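Local coordinates for muconate lactonizing enzyme (PDB 3I4K), which is a magnesium-binding member of the enolase superfamily, built from an N-terminal capping domain and a C-terminal beta/alpha barrel domain, at residues P59-E64 with M249-V254; E67-L72 with R104-A109; I272-T277 with L283-I288. All coordinates share one frame; numbering follows the deposited sequence.

Contact 1: P59-E64 with M249-V254; sequences PWWGGE and MADESV. With MG (magnesium ion), chain J; ACY (acetic acid), chain I.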
loop_
_atom_site.group_PDB
_atom_site.type_symbol
_atom_site.label_atom_id
_atom_site.label_comp_id
_atom_site.label_asym_id
_atom_site.label_seq_id
_atom_site.Cartn_x
_atom_site.Cartn_y
_atom_site.Cartn_z
ATOM N N PRO A 59 14.819 20.056 15.161
ATOM C CA PRO A 59 15.653 19.144 14.375
ATOM C C PRO A 59 16.428 18.104 15.186
ATOM O O PRO A 59 17.148 17.289 14.615
ATOM C CB PRO A 59 16.565 20.096 13.606
ATOM C CG PRO A 59 16.728 21.243 14.576
ATOM C CD PRO A 59 15.321 21.441 15.074
ATOM N N TRP A 60 16.272 18.115 16.507
ATOM C CA TRP A 60 16.973 17.150 17.356
ATOM C C TRP A 60 16.434 15.742 17.094
ATOM O O TRP A 60 17.138 14.748 17.277
ATOM C CB TRP A 60 16.770 17.476 18.840
ATOM C CG TRP A 60 15.334 17.315 19.275
ATOM C CD1 TRP A 60 14.333 18.243 19.169
ATOM C CD2 TRP A 60 14.714 16.113 19.760
ATOM N NE1 TRP A 60 13.130 17.692 19.549
ATOM C CE2 TRP A 60 13.334 16.388 19.916
ATOM C CE3 TRP A 60 15.190 14.829 20.072
ATOM C CZ2 TRP A 60 12.425 15.426 20.369
ATOM C CZ3 TRP A 60 14.286 13.872 20.521
ATOM C CH2 TRP A 60 12.917 14.177 20.665
ATOM N N TRP A 61 15.174 15.660 16.675
ATOM C CA TRP A 61 14.553 14.362 16.424
ATOM C C TRP A 61 15.152 13.651 15.206
ATOM O O TRP A 61 15.593 12.512 15.313
ATOM C CB TRP A 61 13.035 14.521 16.236
ATOM C CG TRP A 61 12.280 13.226 16.409
ATOM C CD1 TRP A 61 11.644 12.789 17.537
ATOM C CD2 TRP A 61 12.128 12.183 15.435
ATOM N NE1 TRP A 61 11.104 11.541 17.325
ATOM C CE2 TRP A 61 11.387 11.146 16.046
ATOM C CE3 TRP A 61 12.548 12.023 14.110
ATOM C CZ2 TRP A 61 11.055 9.961 15.374
ATOM C CZ3 TRP A 61 12.220 10.844 13.438
ATOM C CH2 TRP A 61 11.478 9.829 14.076
ATOM N N GLY A 62 15.193 14.325 14.059
ATOM C CA GLY A 62 15.722 13.681 12.871
ATOM C C GLY A 62 16.475 14.520 11.864
ATOM O O GLY A 62 16.816 14.023 10.790
ATOM N N GLY A 63 16.728 15.789 12.175
ATOM C CA GLY A 63 17.474 16.615 11.237
ATOM C C GLY A 63 16.674 17.574 10.381
ATOM O O GLY A 63 17.244 18.415 9.677
ATOM N N GLU A 64 15.354 17.445 10.415
ATOM C CA GLU A 64 14.507 18.348 9.653
ATOM C C GLU A 64 13.809 19.288 10.610
ATOM O O GLU A 64 13.495 18.912 11.739
ATOM C CB GLU A 64 13.455 17.577 8.863
ATOM C CG GLU A 64 13.965 17.043 7.544
ATOM C CD GLU A 64 12.856 16.425 6.729
ATOM O OE1 GLU A 64 12.681 15.178 6.792
ATOM O OE2 GLU A 64 12.156 17.202 6.036
HETATM N N MSE A 249 9.091 -0.943 20.200
HETATM C CA MSE A 249 8.404 -0.241 19.118
HETATM C C MSE A 249 9.456 0.613 18.414
HETATM O O MSE A 249 10.179 1.381 19.059
HETATM C CB MSE A 249 7.263 0.650 19.647
HETATM C CG MSE A 249 6.665 1.576 18.571
HETATM SE SE MSE A 249 4.811 2.099 18.891
HETATM C CE MSE A 249 5.138 3.506 20.206
ATOM N N ALA A 250 9.557 0.459 17.096
ATOM C CA ALA A 250 10.536 1.211 16.321
ATOM C C ALA A 250 9.920 2.530 15.886
ATOM O O ALA A 250 8.781 2.564 15.424
ATOM C CB ALA A 250 10.975 0.401 15.091
ATOM N N ASP A 251 10.672 3.613 16.057
ATOM C CA ASP A 251 10.216 4.936 15.669
ATOM C C ASP A 251 11.268 5.565 14.763
ATOM O O ASP A 251 11.120 5.541 13.549
ATOM C CB ASP A 251 9.977 5.806 16.909
ATOM C CG ASP A 251 9.273 7.118 16.582
ATOM O OD1 ASP A 251 9.082 7.419 15.381
ATOM O OD2 ASP A 251 8.926 7.849 17.537
ATOM N N GLU A 252 12.348 6.109 15.329
ATOM C CA GLU A 252 13.360 6.712 14.464
ATOM C C GLU A 252 14.006 5.694 13.534
ATOM O O GLU A 252 14.565 6.071 12.510
ATOM C CB GLU A 252 14.447 7.465 15.255
ATOM C CG GLU A 252 14.487 7.238 16.751
ATOM C CD GLU A 252 13.418 7.991 17.525
ATOM O OE1 GLU A 252 13.663 9.127 17.990
ATOM O OE2 GLU A 252 12.325 7.433 17.678
ATOM N N SER A 253 13.939 4.410 13.877
ATOM C CA SER A 253 14.509 3.384 13.009
ATOM C C SER A 253 13.676 3.183 11.742
ATOM O O SER A 253 14.177 2.643 10.756
ATOM C CB SER A 253 14.596 2.028 13.727
ATOM O OG SER A 253 15.599 2.017 14.723
ATOM N N VAL A 254 12.412 3.599 11.756
ATOM C CA VAL A 254 11.561 3.397 10.581
ATOM C C VAL A 254 10.862 4.637 10.035
ATOM O O VAL A 254 9.872 5.087 10.591
ATOM C CB VAL A 254 10.452 2.326 10.849
ATOM C CG1 VAL A 254 9.558 2.169 9.604
ATOM C CG2 VAL A 254 11.086 0.979 11.218
HETATM MG MG MG J . 8.911 8.179 19.529
HETATM C C ACY I . 8.062 10.662 19.312
HETATM O O ACY I . 9.257 10.456 19.184
HETATM O OXT ACY I . 7.228 9.645 19.534
HETATM C CH3 ACY I . 7.507 12.060 19.218
HETATM O O HOH W 1 15.612 11.250 17.502
HETATM O O HOH W 2 10.875 7.454 19.611
#
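Trp-61, on the irregular loop 59-64, meets Asp-251 and Glu-252, which open a type I turn running to Val-254 just after strand 249-250. The indole and the two carboxylates meet between the segments. The indole CG lies anti to the backbone N (chi1 -162°), which sends the ring out from the loop toward the metal. At the ring edge, CZ2 comes within 3.2 Å of Asp-251 OD1, with the carboxylate turned 57° from the ring plane. Glu-252 approaches differently. Its chain bends at chi2, and OE1 lies over one face of the indole near the rim, 3.6 Å from Trp-61 NE1. That is not a hydrogen bond. The N-H points instead to O of an acetic acid molecule near the ring plane, with NE1 to O 2.8 Å and a fairly straight angle of 162°. A water donates to both Trp-61 O and Glu-252 OE1, so it bridges the two segments. Asp-251 divides its carboxylate. OD2 binds the magnesium ion at 2.0 Å and also receives Lys-275, while OD1 pairs with Lys-278. The lysines and the metal would probably hold the carboxylate in place. Both acetic acid oxygens bind the metal, at 2.2 Å for OXT and 2.3 Å for O. Asp-200 and Glu-226 complete the protein ligands. This is the enolase-superfamily metal site, set at the C-terminal ends of barrel strands and approached by a loop of the capping domain.

Contact 2: E67-L72 with R104-A109; sequences ETMKAL and RYAKAA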
loop_
_atom_site.group_PDB
_atom_site.type_symbol
_atom_site.label_atom_id
_atom_site.label_comp_id
_atom_site.label_asym_id
_atom_site.label_seq_id
_atom_site.Cartn_x
_atom_site.Cartn_y
_atom_site.Cartn_z
ATOM N N GLU A 67 12.088 25.312 9.517
ATOM C CA GLU A 67 12.904 26.153 8.632
ATOM C C GLU A 67 13.397 25.337 7.438
ATOM O O GLU A 67 13.317 25.771 6.284
ATOM C CB GLU A 67 14.127 26.723 9.369
ATOM C CG GLU A 67 13.843 27.654 10.547
ATOM C CD GLU A 67 13.528 26.909 11.818
ATOM O OE1 GLU A 67 14.056 25.790 11.982
ATOM O OE2 GLU A 67 12.768 27.441 12.662
ATOM N N THR A 68 13.921 24.154 7.735
ATOM C CA THR A 68 14.434 23.242 6.723
ATOM C C THR A 68 13.352 22.825 5.747
ATOM O O THR A 68 13.591 22.726 4.548
ATOM C CB THR A 68 15.022 21.976 7.393
ATOM O OG1 THR A 68 16.441 22.117 7.494
ATOM C CG2 THR A 68 14.657 20.721 6.629
HETATM N N MSE A 69 12.159 22.573 6.264
HETATM C CA MSE A 69 11.059 22.143 5.413
HETATM C C MSE A 69 10.517 23.249 4.510
HETATM O O MSE A 69 10.112 22.993 3.370
HETATM C CB MSE A 69 9.945 21.553 6.274
HETATM C CG MSE A 69 10.354 20.241 6.947
HETATM SE SE MSE A 69 8.982 19.479 8.084
HETATM C CE MSE A 69 9.439 20.293 9.767
ATOM N N LYS A 70 10.523 24.482 5.004
ATOM C CA LYS A 70 10.024 25.587 4.199
ATOM C C LYS A 70 10.988 25.843 3.044
ATOM O O LYS A 70 10.566 26.094 1.919
ATOM C CB LYS A 70 9.858 26.847 5.057
ATOM C CG LYS A 70 9.226 28.024 4.311
ATOM C CD LYS A 70 8.863 29.161 5.260
ATOM C CE LYS A 70 8.429 30.403 4.498
ATOM N NZ LYS A 70 7.285 30.129 3.575
ATOM N N ALA A 71 12.286 25.761 3.310
ATOM C CA ALA A 71 13.259 25.986 2.250
ATOM C C ALA A 71 13.085 24.932 1.157
ATOM O O ALA A 71 13.184 25.233 -0.040
ATOM C CB ALA A 71 14.672 25.943 2.817
ATOM N N LEU A 72 12.806 23.696 1.558
ATOM C CA LEU A 72 12.625 22.628 0.582
ATOM C C LEU A 72 11.265 22.695 -0.122
ATOM O O LEU A 72 11.186 22.550 -1.347
ATOM C CB LEU A 72 12.835 21.260 1.251
ATOM C CG LEU A 72 14.305 20.954 1.586
ATOM C CD1 LEU A 72 14.412 19.658 2.391
ATOM C CD2 LEU A 72 15.103 20.850 0.290
ATOM N N ARG A 104 11.659 13.360 3.981
ATOM C CA ARG A 104 10.284 12.872 4.040
ATOM C C ARG A 104 9.317 13.806 4.773
ATOM O O ARG A 104 8.190 14.004 4.327
ATOM C CB ARG A 104 10.242 11.487 4.696
ATOM C CG ARG A 104 11.006 10.406 3.937
ATOM C CD ARG A 104 10.474 10.199 2.523
ATOM N NE ARG A 104 10.876 8.899 1.988
ATOM C CZ ARG A 104 10.544 8.436 0.785
ATOM N NH1 ARG A 104 9.800 9.166 -0.040
ATOM N NH2 ARG A 104 10.934 7.222 0.419
ATOM N N TYR A 105 9.745 14.370 5.898
ATOM C CA TYR A 105 8.866 15.260 6.646
ATOM C C TYR A 105 8.356 16.420 5.782
ATOM O O TYR A 105 7.174 16.755 5.825
ATOM C CB TYR A 105 9.581 15.790 7.892
ATOM C CG TYR A 105 9.611 14.809 9.046
ATOM C CD1 TYR A 105 8.510 14.660 9.887
ATOM C CD2 TYR A 105 10.738 14.035 9.300
ATOM C CE1 TYR A 105 8.533 13.769 10.958
ATOM C CE2 TYR A 105 10.768 13.130 10.373
ATOM C CZ TYR A 105 9.667 13.008 11.195
ATOM O OH TYR A 105 9.703 12.138 12.273
ATOM N N ALA A 106 9.241 17.017 4.991
ATOM C CA ALA A 106 8.852 18.127 4.127
ATOM C C ALA A 106 7.839 17.646 3.083
ATOM O O ALA A 106 6.827 18.302 2.828
ATOM C CB ALA A 106 10.078 18.707 3.435
ATOM N N LYS A 107 8.128 16.489 2.490
ATOM C CA LYS A 107 7.272 15.902 1.471
ATOM C C LYS A 107 5.890 15.529 1.994
ATOM O O LYS A 107 4.894 15.670 1.282
ATOM C CB LYS A 107 7.957 14.668 0.870
ATOM C CG LYS A 107 9.242 14.987 0.104
ATOM C CD LYS A 107 10.018 13.722 -0.264
ATOM C CE LYS A 107 11.218 14.029 -1.154
ATOM N NZ LYS A 107 12.116 12.849 -1.330
ATOM N N ALA A 108 5.817 15.057 3.233
ATOM C CA ALA A 108 4.537 14.666 3.805
ATOM C C ALA A 108 3.515 15.808 3.759
ATOM O O ALA A 108 2.322 15.582 3.533
ATOM C CB ALA A 108 4.728 14.194 5.232
ATOM N N ALA A 109 3.978 17.035 3.971
ATOM C CA ALA A 109 3.072 18.177 3.943
ATOM C C ALA A 109 2.483 18.333 2.550
ATOM O O ALA A 109 1.277 18.515 2.401
ATOM C CB ALA A 109 3.802 19.450 4.351
#
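Tyr-105 is the aromatic group at this crossing, but of its side chain Met-69 touches only CB, not the ring. The ring itself leads away from helix 67-72. It meets Trp-255 edge-to-face and also touches Val-55 and Lys-278. Met-69 is a selenomethionine. Its CG stands anti to the carbonyl carbon (chi1 -67°) and chi2 is extended, which brings SE to 3.7 Å from Tyr-105 CB. The bend at chi3 only directs CE. Met-69 CG lies beside Ala-106, 3.8 Å from its CB. Leu-72, one helical turn further on, adds its CB at 4.3 Å from Ala-106 CB. The small alanine thus sits between Met-69 and Leu-72. With so little side chain in the way, the backbones come close, and the CA atoms of Met-69 and Ala-106 are 4.8 Å apart. The two helix axes approach to 9.0 Å and cross at -61°. Around the crossing, Met-69 also packs on Leu-37 and Ala-109 on Val-39, both of strand 30-43, so the helix pair lies against the antiparallel sheet of the N-terminal domain. Glu-64 lies just before helix 66-81, and its carboxylate accepts the N-H groups of Tyr-105 and Ala-106 near the start of helix 104-121. No hydrogen bond or salt bridge joins segments 67-72 and 104-109 directly. The contact therefore rests on shape and dispersion, with the polar link supplied by Glu-64 next to it.

Contact 3: I272-T277 with L283-I288; sequences IALKTT and LESKKI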
loop_
_atom_site.group_PDB
_atom_site.type_symbol
_atom_site.label_atom_id
_atom_site.label_comp_id
_atom_site.label_asym_id
_atom_site.label_seq_id
_atom_site.Cartn_x
_atom_site.Cartn_y
_atom_site.Cartn_z
ATOM N N ILE A 272 5.511 -0.942 15.047
ATOM C CA ILE A 272 6.104 0.152 14.286
ATOM C C ILE A 272 5.285 1.423 14.505
ATOM O O ILE A 272 4.064 1.423 14.331
ATOM C CB ILE A 272 6.133 -0.142 12.776
ATOM C CG1 ILE A 272 7.183 -1.221 12.477
ATOM C CG2 ILE A 272 6.458 1.141 11.997
ATOM C CD1 ILE A 272 7.352 -1.501 11.011
ATOM N N ALA A 273 5.964 2.500 14.897
ATOM C CA ALA A 273 5.296 3.783 15.127
ATOM C C ALA A 273 5.100 4.428 13.763
ATOM O O ALA A 273 6.020 5.025 13.214
ATOM C CB ALA A 273 6.163 4.676 16.024
ATOM N N LEU A 274 3.900 4.281 13.210
ATOM C CA LEU A 274 3.586 4.830 11.899
ATOM C C LEU A 274 3.038 6.248 12.009
ATOM O O LEU A 274 2.046 6.493 12.686
ATOM C CB LEU A 274 2.608 3.878 11.195
ATOM C CG LEU A 274 1.630 4.163 10.052
ATOM C CD1 LEU A 274 1.982 5.400 9.250
ATOM C CD2 LEU A 274 1.600 2.913 9.178
ATOM N N LYS A 275 3.718 7.180 11.349
ATOM C CA LYS A 275 3.334 8.586 11.362
ATOM C C LYS A 275 3.300 9.075 9.919
ATOM O O LYS A 275 4.303 8.981 9.199
ATOM C CB LYS A 275 4.363 9.408 12.144
ATOM C CG LYS A 275 4.708 8.860 13.515
ATOM C CD LYS A 275 5.744 9.748 14.214
ATOM C CE LYS A 275 6.115 9.192 15.588
ATOM N NZ LYS A 275 7.252 9.912 16.209
ATOM N N THR A 276 2.155 9.601 9.499
ATOM C CA THR A 276 2.003 10.087 8.135
ATOM C C THR A 276 3.014 11.177 7.799
ATOM O O THR A 276 3.426 11.323 6.650
ATOM C CB THR A 276 0.562 10.595 7.902
ATOM O OG1 THR A 276 0.226 11.579 8.896
ATOM C CG2 THR A 276 -0.419 9.431 8.008
ATOM N N THR A 277 3.434 11.926 8.810
ATOM C CA THR A 277 4.406 12.989 8.599
ATOM C C THR A 277 5.820 12.449 8.366
ATOM O O THR A 277 6.479 12.802 7.379
ATOM C CB THR A 277 4.419 13.976 9.794
ATOM O OG1 THR A 277 4.409 13.249 11.031
ATOM C CG2 THR A 277 3.187 14.886 9.740
ATOM N N LEU A 283 0.531 8.280 1.040
ATOM C CA LEU A 283 0.846 7.182 0.130
ATOM C C LEU A 283 1.952 6.323 0.755
ATOM O O LEU A 283 1.813 5.106 0.855
ATOM C CB LEU A 283 1.301 7.701 -1.250
ATOM C CG LEU A 283 0.318 8.562 -2.060
ATOM C CD1 LEU A 283 0.892 8.823 -3.447
ATOM C CD2 LEU A 283 -1.032 7.875 -2.178
ATOM N N GLU A 284 3.037 6.960 1.186
ATOM C CA GLU A 284 4.142 6.238 1.808
ATOM C C GLU A 284 3.680 5.491 3.042
ATOM O O GLU A 284 4.085 4.350 3.263
ATOM C CB GLU A 284 5.278 7.191 2.178
ATOM C CG GLU A 284 6.039 7.711 0.970
ATOM C CD GLU A 284 6.608 6.584 0.117
ATOM O OE1 GLU A 284 7.416 5.793 0.643
ATOM O OE2 GLU A 284 6.254 6.485 -1.075
ATOM N N SER A 285 2.824 6.130 3.837
ATOM C CA SER A 285 2.295 5.515 5.046
ATOM C C SER A 285 1.562 4.202 4.733
ATOM O O SER A 285 1.594 3.264 5.533
ATOM C CB SER A 285 1.344 6.476 5.761
ATOM O OG SER A 285 2.035 7.593 6.300
ATOM N N LYS A 286 0.870 4.140 3.597
ATOM C CA LYS A 286 0.175 2.900 3.221
ATOM C C LYS A 286 1.200 1.791 2.995
ATOM O O LYS A 286 0.954 0.620 3.305
ATOM C CB LYS A 286 -0.633 3.079 1.928
ATOM C CG LYS A 286 -2.012 3.691 2.104
ATOM C CD LYS A 286 -2.898 2.838 3.004
ATOM C CE LYS A 286 -4.319 3.360 3.020
ATOM N NZ LYS A 286 -5.173 2.525 3.905
ATOM N N LYS A 287 2.352 2.171 2.444
ATOM C CA LYS A 287 3.410 1.206 2.173
ATOM C C LYS A 287 3.995 0.666 3.472
ATOM O O LYS A 287 4.239 -0.538 3.595
ATOM C CB LYS A 287 4.503 1.847 1.317
ATOM C CG LYS A 287 3.978 2.411 -0.007
ATOM C CD LYS A 287 5.113 2.954 -0.850
ATOM C CE LYS A 287 4.603 3.661 -2.096
ATOM N NZ LYS A 287 5.737 4.259 -2.845
ATOM N N ILE A 288 4.207 1.547 4.448
ATOM C CA ILE A 288 4.753 1.110 5.732
ATOM C C ILE A 288 3.813 0.058 6.311
ATOM O O ILE A 288 4.244 -1.000 6.760
ATOM C CB ILE A 288 4.849 2.275 6.765
ATOM C CG1 ILE A 288 5.754 3.397 6.244
ATOM C CG2 ILE A 288 5.372 1.733 8.098
ATOM C CD1 ILE A 288 7.264 3.084 6.207
#
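Leu-274 and Ile-288 pack a barrel strand against the helix that follows it, in the beta-alpha-beta unit of strand 271-274, helix 282-294 and strand 298-301. The unit belongs to the C-terminal beta/alpha barrel. Strand and helix run almost antiparallel, at 162°, with axes 10.0 Å apart. The chain of Leu-274 swings to the side opposite its amide nitrogen (chi1 158°). Its chi2 of 21° is far from staggered, and this near-eclipsed turn spreads CD1 toward Ser-285 and CD2 toward Ile-288. CD1 lies 3.7 Å from Ser-285 CB. The side chains of Leu-274 and Ile-288 run past each other in opposite directions; CD2 also lies close to Ser-285 O. Ile-288 turns its CG2 branch to the strand. Ile-288 CG2 meets Leu-274 CD2 at 4.1 Å and Ile-272 CG2 at the same 4.1 Å. Along its flank the helix carries a salt bridge. Lys-287 NZ binds Glu-284 OE2 at 2.9 Å, on the syn side of the carboxylate, and also pairs with Glu-293 of the second subunit. Phe-317 of helix 308-320 packs on both Leu-274 and Ser-285. Near the strand's C-terminal end, Thr-276 turns CG2 to the helix, and its OG1 shares a hydrogen bond with Ser-314 OG. Ser-285 makes the tightest approach. Its OG points away from its own carbonyl carbon, and a bond to Gly-281 O, just before the helix begins, is consistent with holding it there, 3.5 Å from Thr-276 CG2 and only 3.1 Å from Thr-276 CA.

All three contacts are buried, but they differ in chemistry. Contact 1 is polar and metal-centred, and it joins the two domains. Contact 2 is apolar helix packing within the N-terminal domain. Contact 3 is strand-on-helix packing within the barrel, with a salt-bridged flank at the subunit interface. Contacts 1 and 3 share a sheet, since strands 247-250 and 271-274 are neighbours, and a probable backbone hydrogen bond runs between Ala-250 O and Ala-273 N. Contacts 1 and 2 meet where Trp-61 CZ3 lies near Tyr-105 OH. Contacts 2 and 3 touch across the domain boundary, where Ala-108 and Tyr-105 pack on the backbone oxygen of Thr-277.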